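Local coordinates for protein 1-phosphatidylinositol 4,5-bisphosphate phosphodiesterase (Drosophila melanogaster, PDB 6IRB) that belongs to the phospholipase C-beta family, the deposited fragment being an almost wholly helical chain with a shorter helix folded back along one end of a very long one, at residues A[127-141]-A[174-186]. The protein carries 2 engineered substitutions. Residues are numbered along the deposited sequence; the frame is centred on the assembly and turned at random.
Sequences HARDIKDLNAKQAKM and RFMEEKKQIGVKQ
Segments 127-141 and 174-186, each within a longer helix, run antiparallel at 169°, axes 11.0 Å apart at closest approach; the backbones come nearest where His-127 faces Gln-186 and Gln-138 faces Phe-175. At the first of these ends Gln-186 CG sits over the centre of the His-127 imidazole in a CH-pi contact, 3.7 Å from the centroid, its side-chain amide nearly parallel to the ring (9°). Extended beyond CG, Gln-186 gives NE2 to an in-plane lone pair of His-127 O (2.9 Å), a bent bond with the acceptor tilted from the amide plane, while His-127 NE2 bonds Gln-186 O weakly. Both segments belong to an antiparallel coiled-coil hairpin in which helix 157-210 folds back, after a short connection, along the C-terminal part of helix 18-150. Between these two ends Leu-134 CD2 packs against Ile-182 CD1. Lys-179, bent at chi2 (-90°), crosses Asn-135 and brings NZ to OD1. Gln-138 NE2 donates to Phe-175 O at 3.0 Å and the anti lone pair of Glu-178 OE1 at 2.7 Å, which would fix its amide's rotation. Gln-138 CB lies over one face of the Phe-175 ring, whose edge meets Met-141 CE. Glu-178 OE2 pairs with Arg-174 NE and, at longer range, Lys-137 NZ; the carboxylate probably offsets the closeness of the two cations.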
ATOM      1  N   HIS A 127     -16.620 -12.473 -46.611  1.00 55.38           N
ATOM      2  CA  HIS A 127     -17.836 -13.054 -47.177  1.00 55.35           C
ATOM      3  C   HIS A 127     -18.262 -12.332 -48.449  1.00 58.90           C
ATOM      4  O   HIS A 127     -18.760 -12.965 -49.385  1.00 55.51           O
ATOM      5  CB  HIS A 127     -18.971 -12.987 -46.154  1.00 50.69           C
ATOM      6  CG  HIS A 127     -18.972 -14.109 -45.168  1.00 52.04           C
ATOM      7  ND1 HIS A 127     -18.026 -15.110 -45.174  1.00 58.70           N
ATOM      8  CD2 HIS A 127     -19.805 -14.384 -44.136  1.00 56.33           C
ATOM      9  CE1 HIS A 127     -18.278 -15.957 -44.189  1.00 60.12           C
ATOM     10  NE2 HIS A 127     -19.351 -15.538 -43.542  1.00 55.38           N
ATOM     11  N   ALA A 128     -18.042 -11.016 -48.507  1.00 62.90           N
ATOM     12  CA  ALA A 128     -18.475 -10.238 -49.661  1.00 61.29           C
ATOM     13  C   ALA A 128     -17.576 -10.492 -50.863  1.00 60.93           C
ATOM     14  O   ALA A 128     -18.057 -10.560 -52.000  1.00 58.75           O
ATOM     15  CB  ALA A 128     -18.492  -8.747 -49.313  1.00 53.05           C
ATOM     16  N   ARG A 129     -16.270 -10.637 -50.620  1.00 63.65           N
ATOM     17  CA  ARG A 129     -15.322 -10.983 -51.677  1.00 67.17           C
ATOM     18  C   ARG A 129     -15.725 -12.275 -52.368  1.00 64.85           C
ATOM     19  O   ARG A 129     -15.709 -12.374 -53.600  1.00 59.34           O
ATOM     20  CB  ARG A 129     -13.934 -11.141 -51.070  1.00 75.79           C
ATOM     21  CG  ARG A 129     -13.125  -9.879 -51.050  1.00 92.01           C
ATOM     22  CD  ARG A 129     -11.973 -10.019 -50.056  1.00 99.32           C
ATOM     23  NE  ARG A 129     -11.627  -8.782 -49.348  1.00109.74           N
ATOM     24  CZ  ARG A 129     -11.408  -7.587 -49.898  1.00115.94           C
ATOM     25  NH1 ARG A 129     -11.485  -7.399 -51.211  1.00113.76           N
ATOM     26  NH2 ARG A 129     -11.103  -6.561 -49.113  1.00121.69           N
ATOM     27  N   ASP A 130     -16.059 -13.287 -51.575  1.00 63.50           N
ATOM     28  CA  ASP A 130     -16.512 -14.564 -52.111  1.00 70.52           C
ATOM     29  C   ASP A 130     -17.624 -14.371 -53.131  1.00 71.04           C
ATOM     30  O   ASP A 130     -17.589 -14.951 -54.224  1.00 72.71           O
ATOM     31  CB  ASP A 130     -16.960 -15.459 -50.962  1.00 71.03           C
ATOM     32  CG  ASP A 130     -15.802 -15.859 -50.073  1.00 76.55           C
ATOM     33  OD1 ASP A 130     -14.667 -15.942 -50.598  1.00 70.80           O
ATOM     34  OD2 ASP A 130     -16.025 -16.072 -48.856  1.00 81.54           O
ATOM     35  N   ILE A 131     -18.621 -13.555 -52.787  1.00 66.99           N
ATOM     36  CA  ILE A 131     -19.756 -13.361 -53.683  1.00 61.79           C
ATOM     37  C   ILE A 131     -19.353 -12.633 -54.955  1.00 54.47           C
ATOM     38  O   ILE A 131     -19.747 -13.039 -56.051  1.00 51.90           O
ATOM     39  CB  ILE A 131     -20.880 -12.615 -52.946  1.00 69.71           C
ATOM     40  CG1 ILE A 131     -21.095 -13.244 -51.561  1.00 85.73           C
ATOM     41  CG2 ILE A 131     -22.129 -12.560 -53.798  1.00 66.06           C
ATOM     42  CD1 ILE A 131     -22.394 -12.850 -50.876  1.00 90.79           C
ATOM     43  N   LYS A 132     -18.544 -11.578 -54.853  1.00 56.09           N
ATOM     44  CA  LYS A 132     -18.031 -10.962 -56.073  1.00 56.50           C
ATOM     45  C   LYS A 132     -17.285 -12.004 -56.890  1.00 55.04           C
ATOM     46  O   LYS A 132     -17.561 -12.193 -58.079  1.00 63.17           O
ATOM     47  CB  LYS A 132     -17.134  -9.763 -55.787  1.00 76.87           C
ATOM     48  CG  LYS A 132     -16.834  -9.030 -57.089  1.00 92.77           C
ATOM     49  CD  LYS A 132     -15.462  -9.326 -57.666  1.00 99.51           C
ATOM     50  CE  LYS A 132     -15.445  -8.972 -59.149  1.00 97.40           C
ATOM     51  NZ  LYS A 132     -14.200  -9.408 -59.830  1.00100.79           N
ATOM     52  N   ASP A 133     -16.221 -12.562 -56.305  1.00 56.88           N
ATOM     53  CA  ASP A 133     -15.472 -13.671 -56.890  1.00 70.01           C
ATOM     54  C   ASP A 133     -16.386 -14.661 -57.601  1.00 56.30           C
ATOM     55  O   ASP A 133     -16.223 -14.943 -58.791  1.00 57.33           O
ATOM     56  CB  ASP A 133     -14.671 -14.377 -55.795  1.00 75.67           C
ATOM     57  CG  ASP A 133     -13.518 -13.539 -55.288  1.00100.18           C
ATOM     58  OD1 ASP A 133     -13.379 -12.380 -55.738  1.00108.97           O
ATOM     59  OD2 ASP A 133     -12.755 -14.029 -54.428  1.00108.31           O
ATOM     60  N   LEU A 134     -17.303 -15.263 -56.844  1.00 59.70           N
ATOM     61  CA  LEU A 134     -18.312 -16.133 -57.435  1.00 63.16           C
ATOM     62  C   LEU A 134     -18.988 -15.486 -58.642  1.00 64.70           C
ATOM     63  O   LEU A 134     -19.087 -16.098 -59.713  1.00 59.87           O
ATOM     64  CB  LEU A 134     -19.346 -16.523 -56.388  1.00 69.58           C
ATOM     65  CG  LEU A 134     -20.192 -17.648 -56.975  1.00 81.79           C
ATOM     66  CD1 LEU A 134     -19.317 -18.875 -57.251  1.00 90.29           C
ATOM     67  CD2 LEU A 134     -21.370 -17.990 -56.065  1.00 82.94           C
ATOM     68  N   ASN A 135     -19.507 -14.263 -58.462  1.00 58.95           N
ATOM     69  CA  ASN A 135     -20.141 -13.528 -59.555  1.00 52.92           C
ATOM     70  C   ASN A 135     -19.282 -13.568 -60.806  1.00 64.32           C
ATOM     71  O   ASN A 135     -19.761 -13.914 -61.893  1.00 64.69           O
ATOM     72  CB  ASN A 135     -20.399 -12.076 -59.146  1.00 58.33           C
ATOM     73  CG  ASN A 135     -21.652 -11.906 -58.316  1.00 69.63           C
ATOM     74  OD1 ASN A 135     -22.321 -12.879 -57.967  1.00 67.40           O
ATOM     75  ND2 ASN A 135     -21.972 -10.654 -57.980  1.00 80.58           N
ATOM     76  N   ALA A 136     -18.011 -13.178 -60.666  1.00 54.74           N
ATOM     77  CA  ALA A 136     -17.068 -13.264 -61.770  1.00 57.84           C
ATOM     78  C   ALA A 136     -17.074 -14.652 -62.401  1.00 57.47           C
ATOM     79  O   ALA A 136     -17.378 -14.802 -63.591  1.00 82.90           O
ATOM     80  CB  ALA A 136     -15.668 -12.900 -61.276  1.00 68.21           C
ATOM     81  N   LYS A 137     -16.762 -15.686 -61.612  1.00 60.32           N
ATOM     82  CA  LYS A 137     -16.739 -17.047 -62.149  1.00 69.06           C
ATOM     83  C   LYS A 137     -18.023 -17.349 -62.910  1.00 62.18           C
ATOM     84  O   LYS A 137     -17.991 -17.854 -64.041  1.00 55.07           O
ATOM     85  CB  LYS A 137     -16.518 -18.071 -61.034  1.00 76.80           C
ATOM     86  CG  LYS A 137     -16.404 -19.511 -61.541  1.00 81.11           C
ATOM     87  CD  LYS A 137     -15.866 -20.464 -60.475  1.00 92.28           C
ATOM     88  CE  LYS A 137     -16.275 -21.921 -60.740  1.00 95.06           C
ATOM     89  NZ  LYS A 137     -17.754 -22.114 -60.912  1.00 88.64           N
ATOM     90  N   GLN A 138     -19.168 -17.010 -62.310  1.00 62.35           N
ATOM     91  CA  GLN A 138     -20.437 -17.217 -62.995  1.00 63.56           C
ATOM     92  C   GLN A 138     -20.461 -16.439 -64.298  1.00 66.81           C
ATOM     93  O   GLN A 138     -20.794 -16.982 -65.361  1.00 71.53           O
ATOM     94  CB  GLN A 138     -21.605 -16.805 -62.097  1.00 55.72           C
ATOM     95  CG  GLN A 138     -21.788 -17.698 -60.871  1.00 61.50           C
ATOM     96  CD  GLN A 138     -23.130 -17.504 -60.181  1.00 56.86           C
ATOM     97  OE1 GLN A 138     -23.786 -16.475 -60.343  1.00 65.28           O
ATOM     98  NE2 GLN A 138     -23.551 -18.503 -59.421  1.00 51.61           N
ATOM     99  N   ALA A 139     -20.045 -15.180 -64.245  1.00 60.12           N
ATOM    100  CA  ALA A 139     -20.014 -14.391 -65.463  1.00 66.28           C
ATOM    101  C   ALA A 139     -19.091 -15.025 -66.498  1.00 77.48           C
ATOM    102  O   ALA A 139     -19.465 -15.151 -67.671  1.00 90.72           O
ATOM    103  CB  ALA A 139     -19.579 -12.964 -65.147  1.00 55.46           C
ATOM    104  N   LYS A 140     -17.902 -15.473 -66.079  1.00 67.45           N
ATOM    105  CA  LYS A 140     -16.935 -15.964 -67.056  1.00 70.68           C
ATOM    106  C   LYS A 140     -17.462 -17.167 -67.810  1.00 83.21           C
ATOM    107  O   LYS A 140     -17.296 -17.264 -69.032  1.00 93.77           O
ATOM    108  CB  LYS A 140     -15.612 -16.329 -66.399  1.00 67.05           C
ATOM    109  CG  LYS A 140     -14.668 -16.996 -67.393  1.00 76.46           C
ATOM    110  CD  LYS A 140     -13.693 -15.995 -67.978  1.00 87.75           C
ATOM    111  CE  LYS A 140     -13.125 -16.475 -69.300  1.00103.35           C
ATOM    112  NZ  LYS A 140     -12.192 -15.474 -69.894  1.00115.92           N
HETATM  113  N   MSE A 141     -18.085 -18.097 -67.107  1.00 80.51           N
HETATM  114  CA  MSE A 141     -18.729 -19.179 -67.805  1.00 85.18           C
HETATM  115  C   MSE A 141     -19.733 -18.679 -68.816  1.00 77.53           C
HETATM  116  O   MSE A 141     -19.816 -19.223 -69.914  1.00 81.33           O
HETATM  117  CB  MSE A 141     -19.357 -20.148 -66.845  1.00 98.38           C
HETATM  118  CG  MSE A 141     -19.660 -21.430 -67.549  1.00119.33           C
HETATM  119 SE   MSE A 141     -20.497 -22.665 -66.363  1.00140.81          SE
HETATM  120  CE  MSE A 141     -20.821 -21.470 -64.861  1.00149.46           C
ATOM    121  N   ARG A 174     -28.063 -23.339 -62.314  1.00 63.15           N
ATOM    122  CA  ARG A 174     -26.818 -23.612 -61.608  1.00 58.64           C
ATOM    123  C   ARG A 174     -26.355 -22.359 -60.869  1.00 57.37           C
ATOM    124  O   ARG A 174     -25.905 -22.437 -59.717  1.00 49.12           O
ATOM    125  CB  ARG A 174     -25.780 -24.155 -62.597  1.00 55.79           C
ATOM    126  CG  ARG A 174     -24.340 -24.253 -62.128  1.00 63.19           C
ATOM    127  CD  ARG A 174     -23.385 -24.201 -63.328  1.00 66.51           C
ATOM    128  NE  ARG A 174     -21.974 -24.087 -62.949  1.00 66.25           N
ATOM    129  CZ  ARG A 174     -21.133 -25.119 -62.854  1.00 62.04           C
ATOM    130  NH1 ARG A 174     -21.558 -26.348 -63.112  1.00 52.73           N
ATOM    131  NH2 ARG A 174     -19.866 -24.919 -62.506  1.00 60.69           N
ATOM    132  N   PHE A 175     -26.440 -21.195 -61.529  1.00 60.13           N
ATOM    133  CA  PHE A 175     -26.050 -19.939 -60.895  1.00 52.49           C
ATOM    134  C   PHE A 175     -26.849 -19.685 -59.635  1.00 49.25           C
ATOM    135  O   PHE A 175     -26.315 -19.195 -58.637  1.00 47.10           O
ATOM    136  CB  PHE A 175     -26.283 -18.768 -61.847  1.00 66.37           C
ATOM    137  CG  PHE A 175     -25.395 -18.764 -63.053  1.00 93.04           C
ATOM    138  CD1 PHE A 175     -24.353 -19.667 -63.178  1.00 97.85           C
ATOM    139  CD2 PHE A 175     -25.600 -17.843 -64.068  1.00 99.34           C
ATOM    140  CE1 PHE A 175     -23.534 -19.646 -64.291  1.00 88.61           C
ATOM    141  CE2 PHE A 175     -24.779 -17.821 -65.186  1.00 88.99           C
ATOM    142  CZ  PHE A 175     -23.747 -18.723 -65.296  1.00 81.93           C
HETATM  143  N   MSE A 176     -28.127 -20.009 -59.664  1.00 51.87           N
HETATM  144  CA  MSE A 176     -28.977 -19.820 -58.506  1.00 71.25           C
HETATM  145  C   MSE A 176     -28.692 -20.818 -57.399  1.00 75.23           C
HETATM  146  O   MSE A 176     -28.695 -20.447 -56.227  1.00 82.42           O
HETATM  147  CB  MSE A 176     -30.430 -19.844 -58.937  1.00 99.61           C
HETATM  148  CG  MSE A 176     -30.829 -18.494 -59.496  1.00137.07           C
HETATM  149 SE   MSE A 176     -32.252 -18.543 -60.806  1.00180.95          SE
HETATM  150  CE  MSE A 176     -33.644 -17.607 -59.807  1.00178.21           C
ATOM    151  N   GLU A 177     -28.489 -22.089 -57.748  1.00 73.15           N
ATOM    152  CA  GLU A 177     -28.143 -23.067 -56.720  1.00 76.88           C
ATOM    153  C   GLU A 177     -26.808 -22.708 -56.071  1.00 70.61           C
ATOM    154  O   GLU A 177     -26.668 -22.748 -54.843  1.00 61.52           O
ATOM    155  CB  GLU A 177     -28.112 -24.475 -57.309  1.00 89.16           C
ATOM    156  CG  GLU A 177     -29.391 -24.892 -58.043  1.00118.42           C
ATOM    157  CD  GLU A 177     -30.680 -24.384 -57.393  1.00136.88           C
ATOM    158  OE1 GLU A 177     -31.333 -25.158 -56.657  1.00143.43           O
ATOM    159  OE2 GLU A 177     -31.061 -23.219 -57.649  1.00139.04           O
ATOM    160  N   GLU A 178     -25.804 -22.384 -56.894  1.00 66.76           N
ATOM    161  CA  GLU A 178     -24.539 -21.868 -56.378  1.00 54.33           C
ATOM    162  C   GLU A 178     -24.763 -20.735 -55.376  1.00 56.20           C
ATOM    163  O   GLU A 178     -24.149 -20.704 -54.301  1.00 51.23           O
ATOM    164  CB  GLU A 178     -23.651 -21.398 -57.532  1.00 48.92           C
ATOM    165  CG  GLU A 178     -22.831 -22.500 -58.190  1.00 64.89           C
ATOM    166  CD  GLU A 178     -22.065 -22.025 -59.426  1.00 88.36           C
ATOM    167  OE1 GLU A 178     -22.238 -20.853 -59.825  1.00 95.30           O
ATOM    168  OE2 GLU A 178     -21.264 -22.816 -59.983  1.00 98.42           O
ATOM    169  N   LYS A 179     -25.650 -19.795 -55.718  1.00 51.59           N
ATOM    170  CA  LYS A 179     -25.933 -18.670 -54.834  1.00 54.71           C
ATOM    171  C   LYS A 179     -26.568 -19.123 -53.526  1.00 67.57           C
ATOM    172  O   LYS A 179     -26.206 -18.633 -52.449  1.00 61.85           O
ATOM    173  CB  LYS A 179     -26.840 -17.672 -55.546  1.00 57.77           C
ATOM    174  CG  LYS A 179     -26.121 -16.813 -56.542  1.00 67.97           C
ATOM    175  CD  LYS A 179     -25.596 -15.545 -55.890  1.00 68.72           C
ATOM    176  CE  LYS A 179     -24.523 -14.899 -56.753  1.00 63.77           C
ATOM    177  NZ  LYS A 179     -24.465 -13.421 -56.573  1.00 67.00           N
ATOM    178  N   LYS A 180     -27.523 -20.055 -53.606  1.00 69.97           N
ATOM    179  CA  LYS A 180     -28.139 -20.612 -52.408  1.00 58.44           C
ATOM    180  C   LYS A 180     -27.092 -21.207 -51.479  1.00 46.03           C
ATOM    181  O   LYS A 180     -27.113 -20.958 -50.270  1.00 43.59           O
ATOM    182  CB  LYS A 180     -29.168 -21.671 -52.811  1.00 68.44           C
ATOM    183  CG  LYS A 180     -29.326 -22.821 -51.821  1.00 81.01           C
ATOM    184  CD  LYS A 180     -30.645 -23.586 -52.020  1.00 97.35           C
ATOM    185  CE  LYS A 180     -30.534 -24.701 -53.065  1.00 97.86           C
ATOM    186  NZ  LYS A 180     -31.202 -25.973 -52.616  1.00 97.64           N
ATOM    187  N   GLN A 181     -26.173 -22.003 -52.023  1.00 43.24           N
ATOM    188  CA  GLN A 181     -25.143 -22.611 -51.188  1.00 58.94           C
ATOM    189  C   GLN A 181     -24.272 -21.566 -50.494  1.00 50.08           C
ATOM    190  O   GLN A 181     -24.058 -21.636 -49.279  1.00 49.08           O
ATOM    191  CB  GLN A 181     -24.301 -23.584 -52.002  1.00 73.99           C
ATOM    192  CG  GLN A 181     -24.788 -25.011 -51.850  1.00 89.53           C
ATOM    193  CD  GLN A 181     -24.123 -25.963 -52.816  1.00101.30           C
ATOM    194  OE1 GLN A 181     -23.413 -25.543 -53.730  1.00100.91           O
ATOM    195  NE2 GLN A 181     -24.365 -27.261 -52.630  1.00108.29           N
ATOM    196  N   ILE A 182     -23.738 -20.599 -51.245  1.00 43.52           N
ATOM    197  CA  ILE A 182     -22.872 -19.607 -50.607  1.00 43.16           C
ATOM    198  C   ILE A 182     -23.652 -18.787 -49.599  1.00 42.53           C
ATOM    199  O   ILE A 182     -23.105 -18.361 -48.574  1.00 35.48           O
ATOM    200  CB  ILE A 182     -22.182 -18.699 -51.639  1.00 45.90           C
ATOM    201  CG1 ILE A 182     -20.882 -18.166 -51.045  1.00 55.85           C
ATOM    202  CG2 ILE A 182     -23.056 -17.508 -52.037  1.00 36.82           C
ATOM    203  CD1 ILE A 182     -19.763 -17.952 -52.059  1.00 65.23           C
ATOM    204  N   GLY A 183     -24.915 -18.489 -49.900  1.00 43.06           N
ATOM    205  CA  GLY A 183     -25.757 -17.861 -48.898  1.00 47.88           C
ATOM    206  C   GLY A 183     -25.721 -18.623 -47.591  1.00 46.29           C
ATOM    207  O   GLY A 183     -25.627 -18.035 -46.512  1.00 43.10           O
ATOM    208  N   VAL A 184     -25.687 -19.948 -47.681  1.00 51.94           N
ATOM    209  CA  VAL A 184     -25.904 -20.786 -46.512  1.00 53.24           C
ATOM    210  C   VAL A 184     -24.619 -20.960 -45.730  1.00 45.88           C
ATOM    211  O   VAL A 184     -24.591 -20.740 -44.514  1.00 48.73           O
ATOM    212  CB  VAL A 184     -26.491 -22.141 -46.946  1.00 52.81           C
ATOM    213  CG1 VAL A 184     -26.316 -23.155 -45.846  1.00 57.65           C
ATOM    214  CG2 VAL A 184     -27.952 -21.995 -47.332  1.00 53.88           C
ATOM    215  N   LYS A 185     -23.543 -21.381 -46.399  1.00 37.24           N
ATOM    216  CA  LYS A 185     -22.271 -21.525 -45.702  1.00 37.31           C
ATOM    217  C   LYS A 185     -21.884 -20.227 -44.994  1.00 46.85           C
ATOM    218  O   LYS A 185     -21.522 -20.233 -43.808  1.00 39.96           O
ATOM    219  CB  LYS A 185     -21.183 -21.945 -46.685  1.00 38.83           C
ATOM    220  CG  LYS A 185     -19.786 -21.810 -46.128  1.00 65.15           C
ATOM    221  CD  LYS A 185     -18.764 -22.356 -47.111  1.00 86.66           C
ATOM    222  CE  LYS A 185     -17.325 -22.062 -46.682  1.00 87.33           C
ATOM    223  NZ  LYS A 185     -17.035 -20.596 -46.680  1.00 78.11           N
ATOM    224  N   GLN A 186     -21.991 -19.098 -45.707  1.00 43.99           N
ATOM    225  CA  GLN A 186     -21.716 -17.796 -45.104  1.00 41.22           C
ATOM    226  C   GLN A 186     -22.565 -17.562 -43.869  1.00 37.58           C
ATOM    227  O   GLN A 186     -22.071 -17.063 -42.848  1.00 33.88           O
ATOM    228  CB  GLN A 186     -21.887 -16.695 -46.146  1.00 45.55           C
ATOM    229  CG  GLN A 186     -20.753 -16.773 -47.172  1.00 52.98           C
ATOM    230  CD  GLN A 186     -20.647 -15.573 -48.088  1.00 64.35           C
ATOM    231  OE1 GLN A 186     -21.377 -14.589 -47.947  1.00 70.17           O
ATOM    232  NE2 GLN A 186     -19.696 -15.634 -49.016  1.00 66.79           N
TER